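Local coordinates for exosome complex component Rrp42 (Methanothermobacter thermautotrophicus, PDB 2WNR), which probably serves as a non-catalytic component of the RNA-degrading exosome and helps to shape the active site of its Rrp41 partner, at residues D18-K23 and A199-E204; S85-M90 and L141-Y146; R116-I121 and R191-C196; L126-G131 and A170-G175. All coordinates share one frame; numbering follows the deposited sequence.

Contact 1: residues D18-K23 and A199-E204; sequences DLINNK and AKIGNE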
loop_
_atom_site.group_PDB
_atom_site.type_symbol
_atom_site.label_atom_id
_atom_site.label_comp_id
_atom_site.label_asym_id
_atom_site.label_seq_id
_atom_site.Cartn_x
_atom_site.Cartn_y
_atom_site.Cartn_z
ATOM N N ASP A 18 -9.390 43.202 -11.801
ATOM C CA ASP A 18 -9.828 44.467 -12.396
ATOM C C ASP A 18 -10.159 44.307 -13.879
ATOM O O ASP A 18 -11.137 44.869 -14.369
ATOM C CB ASP A 18 -8.767 45.556 -12.194
ATOM C CG ASP A 18 -8.804 46.169 -10.796
ATOM O OD1 ASP A 18 -8.469 47.371 -10.665
ATOM O OD2 ASP A 18 -9.168 45.455 -9.831
ATOM N N LEU A 19 -9.340 43.522 -14.571
ATOM C CA LEU A 19 -9.527 43.216 -15.982
ATOM C C LEU A 19 -10.869 42.515 -16.240
ATOM O O LEU A 19 -11.660 42.964 -17.076
ATOM C CB LEU A 19 -8.364 42.344 -16.453
ATOM C CG LEU A 19 -7.990 42.204 -17.929
ATOM C CD1 LEU A 19 -7.086 43.334 -18.406
ATOM C CD2 LEU A 19 -7.291 40.876 -18.091
ATOM N N ILE A 20 -11.118 41.423 -15.511
ATOM C CA ILE A 20 -12.345 40.634 -15.656
ATOM C C ILE A 20 -13.594 41.368 -15.173
ATOM O O ILE A 20 -14.683 41.121 -15.691
ATOM C CB ILE A 20 -12.220 39.255 -14.970
ATOM C CG1 ILE A 20 -11.355 38.327 -15.823
ATOM C CG2 ILE A 20 -13.591 38.617 -14.760
ATOM C CD1 ILE A 20 -10.716 37.205 -15.059
ATOM N N ASN A 21 -13.438 42.264 -14.195
ATOM C CA ASN A 21 -14.548 43.114 -13.737
ATOM C C ASN A 21 -14.923 44.166 -14.771
ATOM O O ASN A 21 -16.056 44.642 -14.800
ATOM C CB ASN A 21 -14.244 43.774 -12.385
ATOM C CG ASN A 21 -14.469 42.835 -11.201
ATOM O OD1 ASN A 21 -15.118 41.790 -11.321
ATOM N ND2 ASN A 21 -13.929 43.211 -10.046
ATOM N N ASN A 22 -13.959 44.522 -15.616
ATOM C CA ASN A 22 -14.220 45.414 -16.741
ATOM C C ASN A 22 -14.343 44.630 -18.056
ATOM O O ASN A 22 -14.106 45.163 -19.146
ATOM C CB ASN A 22 -13.172 46.529 -16.826
ATOM C CG ASN A 22 -13.746 47.828 -17.385
ATOM O OD1 ASN A 22 -14.763 48.335 -16.902
ATOM N ND2 ASN A 22 -13.091 48.374 -18.404
ATOM N N LYS A 23 -14.705 43.354 -17.915
ATOM C CA LYS A 23 -15.171 42.486 -19.005
ATOM C C LYS A 23 -14.144 42.009 -20.036
ATOM O O LYS A 23 -14.506 41.732 -21.179
ATOM C CB LYS A 23 -16.401 43.086 -19.710
ATOM C CG LYS A 23 -17.734 42.647 -19.116
ATOM C CD LYS A 23 -18.123 43.475 -17.900
ATOM C CE LYS A 23 -19.309 42.860 -17.182
ATOM N NZ LYS A 23 -19.722 43.683 -16.014
ATOM N N ALA A 199 -15.271 29.955 -13.573
ATOM C CA ALA A 199 -14.468 30.426 -12.459
ATOM C C ALA A 199 -14.959 31.786 -11.982
ATOM O O ALA A 199 -15.104 32.710 -12.782
ATOM C CB ALA A 199 -13.003 30.499 -12.861
ATOM N N LYS A 200 -15.222 31.899 -10.681
ATOM C CA LYS A 200 -15.569 33.187 -10.079
ATOM C C LYS A 200 -14.312 34.015 -9.836
ATOM O O LYS A 200 -13.470 33.667 -9.001
ATOM C CB LYS A 200 -16.336 32.992 -8.772
ATOM C CG LYS A 200 -16.664 34.282 -8.006
ATOM C CD LYS A 200 -17.925 34.963 -8.518
ATOM C CE LYS A 200 -18.252 36.204 -7.701
ATOM N NZ LYS A 200 -18.741 35.919 -6.328
ATOM N N ILE A 201 -14.190 35.099 -10.592
ATOM C CA ILE A 201 -13.116 36.057 -10.417
ATOM C C ILE A 201 -13.787 37.413 -10.300
ATOM O O ILE A 201 -14.682 37.736 -11.093
ATOM C CB ILE A 201 -12.104 36.033 -11.592
ATOM C CG1 ILE A 201 -11.441 34.655 -11.696
ATOM C CG2 ILE A 201 -11.028 37.095 -11.389
ATOM C CD1 ILE A 201 -10.955 34.277 -13.082
ATOM N N GLY A 202 -13.357 38.196 -9.308
ATOM C CA GLY A 202 -13.977 39.475 -9.010
ATOM C C GLY A 202 -15.455 39.256 -8.790
ATOM O O GLY A 202 -15.844 38.407 -7.992
ATOM N N ASN A 203 -16.277 40.005 -9.520
ATOM C CA ASN A 203 -17.736 39.868 -9.443
ATOM C C ASN A 203 -18.313 39.070 -10.612
ATOM O O ASN A 203 -19.520 39.083 -10.849
ATOM C CB ASN A 203 -18.394 41.251 -9.404
ATOM C CG ASN A 203 -17.880 42.120 -8.271
ATOM O OD1 ASN A 203 -17.676 43.314 -8.453
ATOM N ND2 ASN A 203 -17.676 41.530 -7.095
ATOM N N GLU A 204 -17.448 38.386 -11.352
ATOM C CA GLU A 204 -17.853 37.770 -12.606
ATOM C C GLU A 204 -17.628 36.273 -12.582
ATOM O O GLU A 204 -16.711 35.789 -11.917
ATOM C CB GLU A 204 -17.069 38.379 -13.782
ATOM C CG GLU A 204 -17.168 39.904 -13.923
ATOM C CD GLU A 204 -18.568 40.388 -14.265
ATOM O OE1 GLU A 204 -19.373 39.585 -14.794
ATOM O OE2 GLU A 204 -18.861 41.580 -14.001
#
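This is a mixed polar and apolar docking of a helix end on a hairpin tip. Ile20 and Asn21 of the N-terminal helix 11-21, with Lys23 just after it, meet the turn between strands 193-201 and 204-207. Asn21 CG sits beside its own backbone N (chi1 -80°), which brings OD1 to the turn. Asn203 N donates to Asn21 OD1 at 2.8 Å in a nearly straight bond. The donor lies in the carbonyl plane, on a lone pair. The turn from Ile201 to Glu204 is a type II' beta turn, closed by backbone bonds in both directions, and makes a tight two-residue hairpin. Gly202 has positive phi, which by itself favours glycine, and a side chain there would probably also crowd Asn21 OD1. Ile20 and Ile201 cross at about a right angle, with Ile20 CD1 3.5 Å from Ile201 CD1. Ile20 CG2 lies 3.6 Å from Glu204 CB, and these two side chains slide past each other in opposite directions. Lys23 is the C-prime residue of the Schellman motif that ends the helix. Its NZ reaches Glu204 OE2 at 3.0 Å, a salt bridge that comes from above the carboxylate plane. Glu204 also packs on Leu31.

Contact 2: residues S85-M90 and L141-Y146; sequences SELLPM and LHIIDY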
loop_
_atom_site.group_PDB
_atom_site.type_symbol
_atom_site.label_atom_id
_atom_site.label_comp_id
_atom_site.label_asym_id
_atom_site.label_seq_id
_atom_site.Cartn_x
_atom_site.Cartn_y
_atom_site.Cartn_z
ATOM N N SER A 85 -8.256 8.575 -13.348
ATOM C CA SER A 85 -7.435 9.561 -14.027
ATOM C C SER A 85 -6.034 9.618 -13.453
ATOM O O SER A 85 -5.843 9.524 -12.240
ATOM C CB SER A 85 -8.087 10.943 -13.990
ATOM O OG SER A 85 -8.474 11.267 -12.682
ATOM N N GLU A 86 -5.061 9.758 -14.340
ATOM C CA GLU A 86 -3.682 9.925 -13.942
ATOM C C GLU A 86 -3.223 11.378 -14.165
ATOM O O GLU A 86 -2.958 11.786 -15.300
ATOM C CB GLU A 86 -2.799 8.949 -14.718
ATOM C CG GLU A 86 -2.963 7.504 -14.305
ATOM C CD GLU A 86 -2.289 7.178 -12.971
ATOM O OE1 GLU A 86 -1.042 7.095 -12.940
ATOM O OE2 GLU A 86 -3.000 6.976 -11.957
ATOM N N LEU A 87 -3.152 12.152 -13.085
ATOM C CA LEU A 87 -2.642 13.507 -13.166
ATOM C C LEU A 87 -1.107 13.452 -13.131
ATOM O O LEU A 87 -0.489 13.484 -12.069
ATOM C CB LEU A 87 -3.214 14.375 -12.042
ATOM C CG LEU A 87 -4.470 15.197 -12.335
ATOM C CD1 LEU A 87 -5.561 14.366 -12.958
ATOM C CD2 LEU A 87 -4.984 15.835 -11.063
ATOM N N LEU A 88 -0.503 13.354 -14.309
ATOM C CA LEU A 88 0.905 13.030 -14.417
ATOM C C LEU A 88 1.843 14.159 -13.989
ATOM O O LEU A 88 1.640 15.331 -14.343
ATOM C CB LEU A 88 1.254 12.629 -15.854
ATOM C CG LEU A 88 0.498 11.479 -16.531
ATOM C CD1 LEU A 88 0.863 11.361 -18.007
ATOM C CD2 LEU A 88 0.607 10.134 -15.821
ATOM N N PRO A 89 2.905 13.803 -13.254
ATOM C CA PRO A 89 3.973 14.761 -13.020
ATOM C C PRO A 89 4.388 15.467 -14.319
ATOM O O PRO A 89 4.800 16.646 -14.292
ATOM C CB PRO A 89 5.106 13.886 -12.494
ATOM C CG PRO A 89 4.427 12.770 -11.824
ATOM C CD PRO A 89 3.159 12.513 -12.588
ATOM N N MET A 90 4.257 14.746 -15.435
ATOM C CA MET A 90 4.483 15.283 -16.781
ATOM C C MET A 90 3.651 16.543 -17.022
ATOM O O MET A 90 4.162 17.568 -17.493
ATOM C CB MET A 90 4.144 14.220 -17.833
ATOM C CG MET A 90 4.017 14.727 -19.259
ATOM S SD MET A 90 4.513 13.453 -20.427
ATOM C CE MET A 90 2.930 12.801 -20.883
ATOM N N LEU A 141 -8.220 8.197 -17.954
ATOM C CA LEU A 141 -7.938 9.559 -18.368
ATOM C C LEU A 141 -6.484 9.868 -18.075
ATOM O O LEU A 141 -6.033 9.745 -16.940
ATOM C CB LEU A 141 -8.861 10.543 -17.635
ATOM C CG LEU A 141 -10.367 10.595 -17.947
ATOM C CD1 LEU A 141 -11.026 9.232 -17.983
ATOM C CD2 LEU A 141 -11.089 11.485 -16.934
ATOM N N HIS A 142 -5.755 10.262 -19.111
ATOM C CA HIS A 142 -4.319 10.461 -19.010
ATOM C C HIS A 142 -4.004 11.939 -19.228
ATOM O O HIS A 142 -4.011 12.437 -20.365
ATOM C CB HIS A 142 -3.604 9.580 -20.036
ATOM C CG HIS A 142 -2.403 8.871 -19.494
ATOM N ND1 HIS A 142 -2.489 7.871 -18.548
ATOM C CD2 HIS A 142 -1.086 9.007 -19.775
ATOM C CE1 HIS A 142 -1.279 7.428 -18.264
ATOM N NE2 HIS A 142 -0.408 8.102 -18.993
ATOM N N ILE A 143 -3.743 12.650 -18.137
ATOM C CA ILE A 143 -3.531 14.085 -18.238
ATOM C C ILE A 143 -2.069 14.314 -18.621
ATOM O O ILE A 143 -1.156 13.988 -17.868
ATOM C CB ILE A 143 -3.973 14.852 -16.962
ATOM C CG1 ILE A 143 -5.503 14.852 -16.801
ATOM C CG2 ILE A 143 -3.563 16.285 -17.043
ATOM C CD1 ILE A 143 -6.139 13.517 -16.436
ATOM N N ILE A 144 -1.885 14.870 -19.816
ATOM C CA ILE A 144 -0.599 14.999 -20.486
ATOM C C ILE A 144 -0.005 16.391 -20.292
ATOM O O ILE A 144 1.212 16.550 -20.209
ATOM C CB ILE A 144 -0.786 14.702 -22.003
ATOM C CG1 ILE A 144 -1.322 13.272 -22.227
ATOM C CG2 ILE A 144 0.470 14.912 -22.788
ATOM C CD1 ILE A 144 -0.465 12.138 -21.653
ATOM N N ASP A 145 -0.874 17.396 -20.214
ATOM C CA ASP A 145 -0.474 18.803 -20.148
ATOM C C ASP A 145 -1.601 19.530 -19.425
ATOM O O ASP A 145 -2.783 19.318 -19.733
ATOM C CB ASP A 145 -0.315 19.362 -21.565
ATOM C CG ASP A 145 0.943 20.241 -21.748
ATOM O OD1 ASP A 145 1.664 20.557 -20.774
ATOM O OD2 ASP A 145 1.206 20.619 -22.910
ATOM N N TYR A 146 -1.256 20.356 -18.445
ATOM C CA TYR A 146 -2.277 21.077 -17.690
ATOM C C TYR A 146 -2.076 22.583 -17.781
ATOM O O TYR A 146 -1.111 23.125 -17.231
ATOM C CB TYR A 146 -2.330 20.604 -16.231
ATOM C CG TYR A 146 -3.139 21.495 -15.304
ATOM C CD1 TYR A 146 -4.493 21.748 -15.537
ATOM C CD2 TYR A 146 -2.542 22.089 -14.192
ATOM C CE1 TYR A 146 -5.232 22.574 -14.688
ATOM C CE2 TYR A 146 -3.272 22.914 -13.335
ATOM C CZ TYR A 146 -4.615 23.153 -13.591
ATOM O OH TYR A 146 -5.335 23.966 -12.740
#
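Strands 80-87 and 133-145 are parallel neighbours in the mixed sheet of the first RNase PH family domain, and Ser85 pairs with Leu141 and Glu86 with His142. The chain between them passes through helix 102-117. Glu86 uses both backbone groups. Its N donates to Leu141 O at 2.8 Å. Its O accepts from Ile143 N at 3.1 Å. On one face of the sheet Leu87 CD1 lies 3.6 Å from Ile143 CD1, the two side chains lying side by side and pointing the same way. On the other face Leu88 lies over the His142 ring. Its CD2 is 4.3 Å from the centroid of the His142 ring, an off-centre CH-pi contact 28° off the normal. Beyond it, Met90 bends at chi3 (98°), and this turns its CE to within 3.5 Å of Ile144 CD1. Ile144 and Asp145 form a classic beta bulge against Gln59. Both carboxylate oxygens of Asp145 bond to backbone of another protein chain, and an aromatic side chain of that chain meets His142 edge-to-face. An alanine in place of His142 would probably leave Leu88 without the ring it covers and that neighbouring aromatic without its mate. The backbone bonds tie the two strands, while the apolar groups around His142 and Ile144 also form part of the surface packed against the other protein.

Contact 3: residues R116-I121 and R191-C196; sequences RESRMI and RKALMC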
loop_
_atom_site.group_PDB
_atom_site.type_symbol
_atom_site.label_atom_id
_atom_site.label_comp_id
_atom_site.label_asym_id
_atom_site.label_seq_id
_atom_site.Cartn_x
_atom_site.Cartn_y
_atom_site.Cartn_z
ATOM N N ARG A 116 -22.105 8.824 -15.924
ATOM C CA ARG A 116 -23.011 7.876 -15.270
ATOM C C ARG A 116 -24.442 8.401 -15.147
ATOM O O ARG A 116 -25.387 7.713 -15.517
ATOM C CB ARG A 116 -22.461 7.469 -13.895
ATOM C CG ARG A 116 -23.236 6.347 -13.176
ATOM C CD ARG A 116 -22.544 5.943 -11.864
ATOM N NE ARG A 116 -21.133 5.616 -12.079
ATOM C CZ ARG A 116 -20.677 4.428 -12.483
ATOM N NH1 ARG A 116 -21.522 3.412 -12.713
ATOM N NH2 ARG A 116 -19.371 4.257 -12.647
ATOM N N GLU A 117 -24.581 9.624 -14.643
ATOM C CA GLU A 117 -25.889 10.210 -14.337
ATOM C C GLU A 117 -26.689 10.632 -15.576
ATOM O O GLU A 117 -27.920 10.680 -15.543
ATOM C CB GLU A 117 -25.743 11.384 -13.362
ATOM C CG GLU A 117 -25.143 11.006 -12.006
ATOM C CD GLU A 117 -25.904 9.889 -11.299
ATOM O OE1 GLU A 117 -27.104 10.060 -11.013
ATOM O OE2 GLU A 117 -25.294 8.835 -11.022
ATOM N N SER A 118 -25.984 10.944 -16.657
ATOM C CA SER A 118 -26.618 11.220 -17.936
ATOM C C SER A 118 -27.193 9.937 -18.552
ATOM O O SER A 118 -27.968 9.991 -19.511
ATOM C CB SER A 118 -25.615 11.854 -18.895
ATOM O OG SER A 118 -24.612 10.927 -19.269
ATOM N N ARG A 119 -26.814 8.791 -17.984
ATOM C CA ARG A 119 -27.231 7.469 -18.475
ATOM C C ARG A 119 -26.879 7.344 -19.957
ATOM O O ARG A 119 -27.657 6.837 -20.773
ATOM C CB ARG A 119 -28.724 7.187 -18.185
ATOM C CG ARG A 119 -29.164 7.512 -16.742
ATOM C CD ARG A 119 -30.186 6.522 -16.178
ATOM N NE ARG A 119 -31.360 6.410 -17.023
ATOM C CZ ARG A 119 -31.801 5.339 -17.689
ATOM N NH1 ARG A 119 -31.211 4.144 -17.636
ATOM N NH2 ARG A 119 -32.892 5.494 -18.422
ATOM N N MET A 120 -25.684 7.824 -20.275
ATOM C CA MET A 120 -25.141 7.847 -21.621
ATOM C C MET A 120 -24.991 6.456 -22.196
ATOM O O MET A 120 -25.275 6.231 -23.373
ATOM C CB MET A 120 -23.782 8.528 -21.594
ATOM C CG MET A 120 -22.973 8.394 -22.856
ATOM S SD MET A 120 -21.609 9.560 -22.827
ATOM C CE MET A 120 -20.922 9.239 -24.450
ATOM N N ILE A 121 -24.553 5.524 -21.358
ATOM C CA ILE A 121 -24.363 4.139 -21.766
ATOM C C ILE A 121 -25.412 3.243 -21.108
ATOM O O ILE A 121 -25.613 3.302 -19.901
ATOM C CB ILE A 121 -22.920 3.680 -21.450
ATOM C CG1 ILE A 121 -21.953 4.413 -22.364
ATOM C CG2 ILE A 121 -22.751 2.179 -21.643
ATOM C CD1 ILE A 121 -20.601 4.594 -21.764
ATOM N N ARG A 191 -27.493 8.665 -25.245
ATOM C CA ARG A 191 -27.452 10.124 -25.362
ATOM C C ARG A 191 -26.091 10.699 -24.966
ATOM O O ARG A 191 -25.249 10.000 -24.405
ATOM C CB ARG A 191 -28.570 10.786 -24.544
ATOM C CG ARG A 191 -28.828 10.210 -23.145
ATOM C CD ARG A 191 -30.097 10.822 -22.576
ATOM N NE ARG A 191 -30.698 10.035 -21.501
ATOM C CZ ARG A 191 -31.527 9.002 -21.675
ATOM N NH1 ARG A 191 -32.022 8.368 -20.618
ATOM N NH2 ARG A 191 -31.857 8.591 -22.895
ATOM N N LYS A 192 -25.879 11.973 -25.276
ATOM C CA LYS A 192 -24.623 12.642 -24.958
ATOM C C LYS A 192 -24.837 13.697 -23.892
ATOM O O LYS A 192 -25.938 14.227 -23.739
ATOM C CB LYS A 192 -24.012 13.287 -26.203
ATOM C CG LYS A 192 -23.180 12.342 -27.059
ATOM C CD LYS A 192 -23.060 12.841 -28.493
ATOM C CE LYS A 192 -24.228 12.366 -29.331
ATOM N NZ LYS A 192 -24.227 12.990 -30.681
ATOM N N ALA A 193 -23.775 13.975 -23.149
ATOM C CA ALA A 193 -23.749 15.052 -22.179
ATOM C C ALA A 193 -22.337 15.622 -22.161
ATOM O O ALA A 193 -21.364 14.889 -22.368
ATOM C CB ALA A 193 -24.131 14.538 -20.818
ATOM N N LEU A 194 -22.219 16.924 -21.942
ATOM C CA LEU A 194 -20.905 17.545 -21.799
ATOM C C LEU A 194 -20.903 18.545 -20.649
ATOM O O LEU A 194 -21.953 18.811 -20.052
ATOM C CB LEU A 194 -20.446 18.201 -23.109
ATOM C CG LEU A 194 -20.062 17.286 -24.281
ATOM C CD1 LEU A 194 -19.697 18.109 -25.499
ATOM C CD2 LEU A 194 -18.931 16.315 -23.939
ATOM N N MET A 195 -19.731 19.112 -20.362
ATOM C CA MET A 195 -19.550 19.913 -19.168
ATOM C C MET A 195 -18.897 21.270 -19.409
ATOM O O MET A 195 -17.941 21.405 -20.185
ATOM C CB MET A 195 -18.741 19.115 -18.154
ATOM C CG MET A 195 -18.512 19.794 -16.828
ATOM S SD MET A 195 -17.923 18.608 -15.604
ATOM C CE MET A 195 -19.440 17.693 -15.276
ATOM N N CYS A 196 -19.430 22.268 -18.711
ATOM C CA CYS A 196 -18.877 23.611 -18.687
ATOM C C CYS A 196 -18.409 23.948 -17.279
ATOM O O CYS A 196 -19.162 23.775 -16.317
ATOM C CB CYS A 196 -19.943 24.607 -19.112
ATOM S SG CYS A 196 -20.401 24.502 -20.836
#
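Ser118 OG hydrogen-bonds to the carbonyl oxygens of Cys114 and Ile115, within the last turn of helix 102-117, while the carbon side of the same residue faces strand 193-201. Ser118 CB lies 3.6 Å from Ala193 CB. Cys232 of strand 231-237 touches both residues. The helix ends here in a Schellman motif, with Arg119 at positive phi (54°) and Arg119 N bonded back to Arg116 O at 3.0 Å. The helix belongs to the first family domain of the RNase PH fold and the strand to the second, so the contact joins the two halves of the subunit. Arg191 lies along this helix end. Its chain is extended from CG to NE and passes Ser118 O, with Arg191 NE 3.4 Å from Ser118 O. Arg119 O sits over one face of the Arg191 guanidinium. The guanidinium groups of Arg119 and Arg191 come close, with Arg119 NH2 3.7 Å from Arg191 NH1 and their planes 73° apart. The Arg191 side chain also touches Glu227 and Glu228. An alanine at Arg191 would probably leave the carbonyl oxygens of Ser118 and Arg119 without the guanidinium group beside them and open a gap along the helix end. Met120 CG lies 3.2 Å from Arg191 O, and the Met120 backbone is hydrogen-bonded to Asn190.

Contact 4: residues L126-G131 and A170-G175; sequences LCIIEG and AEVEDG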
loop_
_atom_site.group_PDB
_atom_site.type_symbol
_atom_site.label_atom_id
_atom_site.label_comp_id
_atom_site.label_asym_id
_atom_site.label_seq_id
_atom_site.Cartn_x
_atom_site.Cartn_y
_atom_site.Cartn_z
ATOM N N LEU A 126 -24.816 -4.180 -21.665
ATOM C CA LEU A 126 -23.456 -4.666 -21.456
ATOM C C LEU A 126 -23.446 -5.959 -20.641
ATOM O O LEU A 126 -22.404 -6.619 -20.507
ATOM C CB LEU A 126 -22.600 -3.593 -20.788
ATOM C CG LEU A 126 -22.425 -2.306 -21.599
ATOM C CD1 LEU A 126 -21.419 -1.384 -20.917
ATOM C CD2 LEU A 126 -21.983 -2.603 -23.029
ATOM N N CYS A 127 -24.610 -6.313 -20.101
ATOM C CA CYS A 127 -24.806 -7.611 -19.479
ATOM C C CYS A 127 -24.393 -8.722 -20.447
ATOM O O CYS A 127 -24.562 -8.577 -21.660
ATOM C CB CYS A 127 -26.283 -7.799 -19.112
ATOM S SG CYS A 127 -26.552 -8.877 -17.697
ATOM N N ILE A 128 -23.825 -9.804 -19.921
ATOM C CA ILE A 128 -23.684 -11.037 -20.703
ATOM C C ILE A 128 -24.508 -12.146 -20.041
ATOM O O ILE A 128 -25.512 -12.565 -20.594
ATOM C CB ILE A 128 -22.212 -11.459 -20.950
ATOM C CG1 ILE A 128 -21.567 -10.562 -22.009
ATOM C CG2 ILE A 128 -22.127 -12.912 -21.406
ATOM C CD1 ILE A 128 -20.543 -9.607 -21.458
ATOM N N ILE A 129 -24.081 -12.598 -18.861
ATOM C CA ILE A 129 -24.918 -13.433 -18.005
ATOM C C ILE A 129 -25.217 -12.716 -16.690
ATOM O O ILE A 129 -24.315 -12.484 -15.877
ATOM C CB ILE A 129 -24.292 -14.811 -17.720
ATOM C CG1 ILE A 129 -24.066 -15.574 -19.033
ATOM C CG2 ILE A 129 -25.195 -15.605 -16.766
ATOM C CD1 ILE A 129 -23.183 -16.816 -18.915
ATOM N N GLU A 130 -26.490 -12.367 -16.510
ATOM C CA GLU A 130 -27.006 -11.731 -15.295
ATOM C C GLU A 130 -26.429 -12.364 -14.018
ATOM O O GLU A 130 -26.584 -13.574 -13.781
ATOM C CB GLU A 130 -28.532 -11.836 -15.290
ATOM C CG GLU A 130 -29.316 -10.765 -14.525
ATOM C CD GLU A 130 -30.845 -10.983 -14.657
ATOM O OE1 GLU A 130 -31.625 -10.317 -13.933
ATOM O OE2 GLU A 130 -31.269 -11.826 -15.488
ATOM N N GLY A 131 -25.749 -11.543 -13.221
ATOM C CA GLY A 131 -25.213 -11.961 -11.926
ATOM C C GLY A 131 -23.943 -12.793 -11.960
ATOM O O GLY A 131 -23.701 -13.588 -11.041
ATOM N N ALA A 170 -20.088 -10.420 -27.661
ATOM C CA ALA A 170 -20.041 -11.476 -26.665
ATOM C C ALA A 170 -21.302 -12.362 -26.740
ATOM O O ALA A 170 -22.394 -11.955 -26.335
ATOM C CB ALA A 170 -19.855 -10.880 -25.278
ATOM N N GLU A 171 -21.135 -13.561 -27.291
ATOM C CA GLU A 171 -22.230 -14.538 -27.396
ATOM C C GLU A 171 -22.220 -15.492 -26.205
ATOM O O GLU A 171 -21.172 -15.714 -25.581
ATOM C CB GLU A 171 -22.159 -15.329 -28.716
ATOM C CG GLU A 171 -22.955 -14.718 -29.878
ATOM C CD GLU A 171 -22.193 -13.652 -30.662
ATOM O OE1 GLU A 171 -21.275 -13.008 -30.093
ATOM O OE2 GLU A 171 -22.521 -13.446 -31.851
ATOM N N VAL A 172 -23.393 -16.034 -25.884
ATOM C CA VAL A 172 -23.515 -17.024 -24.816
ATOM C C VAL A 172 -23.805 -18.393 -25.410
ATOM O O VAL A 172 -24.812 -18.592 -26.105
ATOM C CB VAL A 172 -24.608 -16.659 -23.783
ATOM C CG1 VAL A 172 -24.513 -17.572 -22.563
ATOM C CG2 VAL A 172 -24.486 -15.194 -23.365
ATOM N N GLU A 173 -22.915 -19.331 -25.098
ATOM C CA GLU A 173 -22.973 -20.694 -25.607
ATOM C C GLU A 173 -22.468 -21.645 -24.529
ATOM O O GLU A 173 -21.439 -21.379 -23.891
ATOM C CB GLU A 173 -22.088 -20.802 -26.842
ATOM C CG GLU A 173 -22.620 -21.712 -27.911
ATOM C CD GLU A 173 -21.521 -22.244 -28.802
ATOM O OE1 GLU A 173 -20.645 -22.967 -28.283
ATOM O OE2 GLU A 173 -21.541 -21.953 -30.018
ATOM N N ASP A 174 -23.200 -22.742 -24.327
ATOM C CA ASP A 174 -22.912 -23.758 -23.296
ATOM C C ASP A 174 -22.980 -23.268 -21.840
ATOM O O ASP A 174 -23.309 -24.044 -20.945
ATOM C CB ASP A 174 -21.582 -24.492 -23.566
ATOM C CG ASP A 174 -21.779 -25.946 -24.034
ATOM O OD1 ASP A 174 -20.797 -26.720 -23.972
ATOM O OD2 ASP A 174 -22.900 -26.325 -24.459
ATOM N N GLY A 175 -22.676 -21.993 -21.607
ATOM C CA GLY A 175 -22.594 -21.448 -20.258
ATOM C C GLY A 175 -21.339 -20.611 -20.084
ATOM O O GLY A 175 -21.264 -19.753 -19.194
#
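A classic beta bulge at Ile128 and Ile129, paired with strand 133-145, packs on strand 166-173 of the small three-stranded antiparallel sheet. Both isoleucines direct their CB toward that strand. The site lies at one end of the elongated chain; the centre of the contact is about 30 Å from the centre of the chain. Val172 sits in the middle and uses both of its methyls. Its CG1 lies opposite the backbone N (chi1 -169°), and this leaves one methyl for each isoleucine. Val172 CG2 meets Ile128 CG2 at 3.8 Å. Val172 CG1 meets Ile129 CD1 at 4.0 Å. Further back along the strand, Ala170 CB touches Ile128 CG1 at 3.7 Å. Trp135 of strand 133-145 packs on both Ile128 and Ala170, and Val177 of the adjoining strand 176-180 also touches Ile128. At the other end Ile129 CD1 reaches the turn of the hairpin, 3.5 Å from Gly175 O. No hydrogen bond joins the two segments. They therefore meet here mainly through aliphatic groups, with no bond to fix a direction, in a patch that lies partly open at the protein surface.

Overall arrangement
From the N terminus, contact 1 opens first at 18-23 and closes last at 199-204, so the loop it closes holds the other three. Contact 2 opens at 85-90, contact 3 at 116-121 and contact 4 at 126-131. Contact 2 then closes at 141-146 and so crosses contacts 3 and 4. Contact 4 closes at 170-175, within the loop of contact 3, which ends at 191-196. Contacts 1 and 3 share strand 193-201, tying it to the N-terminal helix and to helix 102-117. Contacts 2 and 4 reach one mixed sheet, through strand 133-145 and its neighbour 127-129. Contacts 3 and 4 touch through Ile121 and Leu126. Contacts 1 and 4 lie at opposite ends, centres about 55 Å apart.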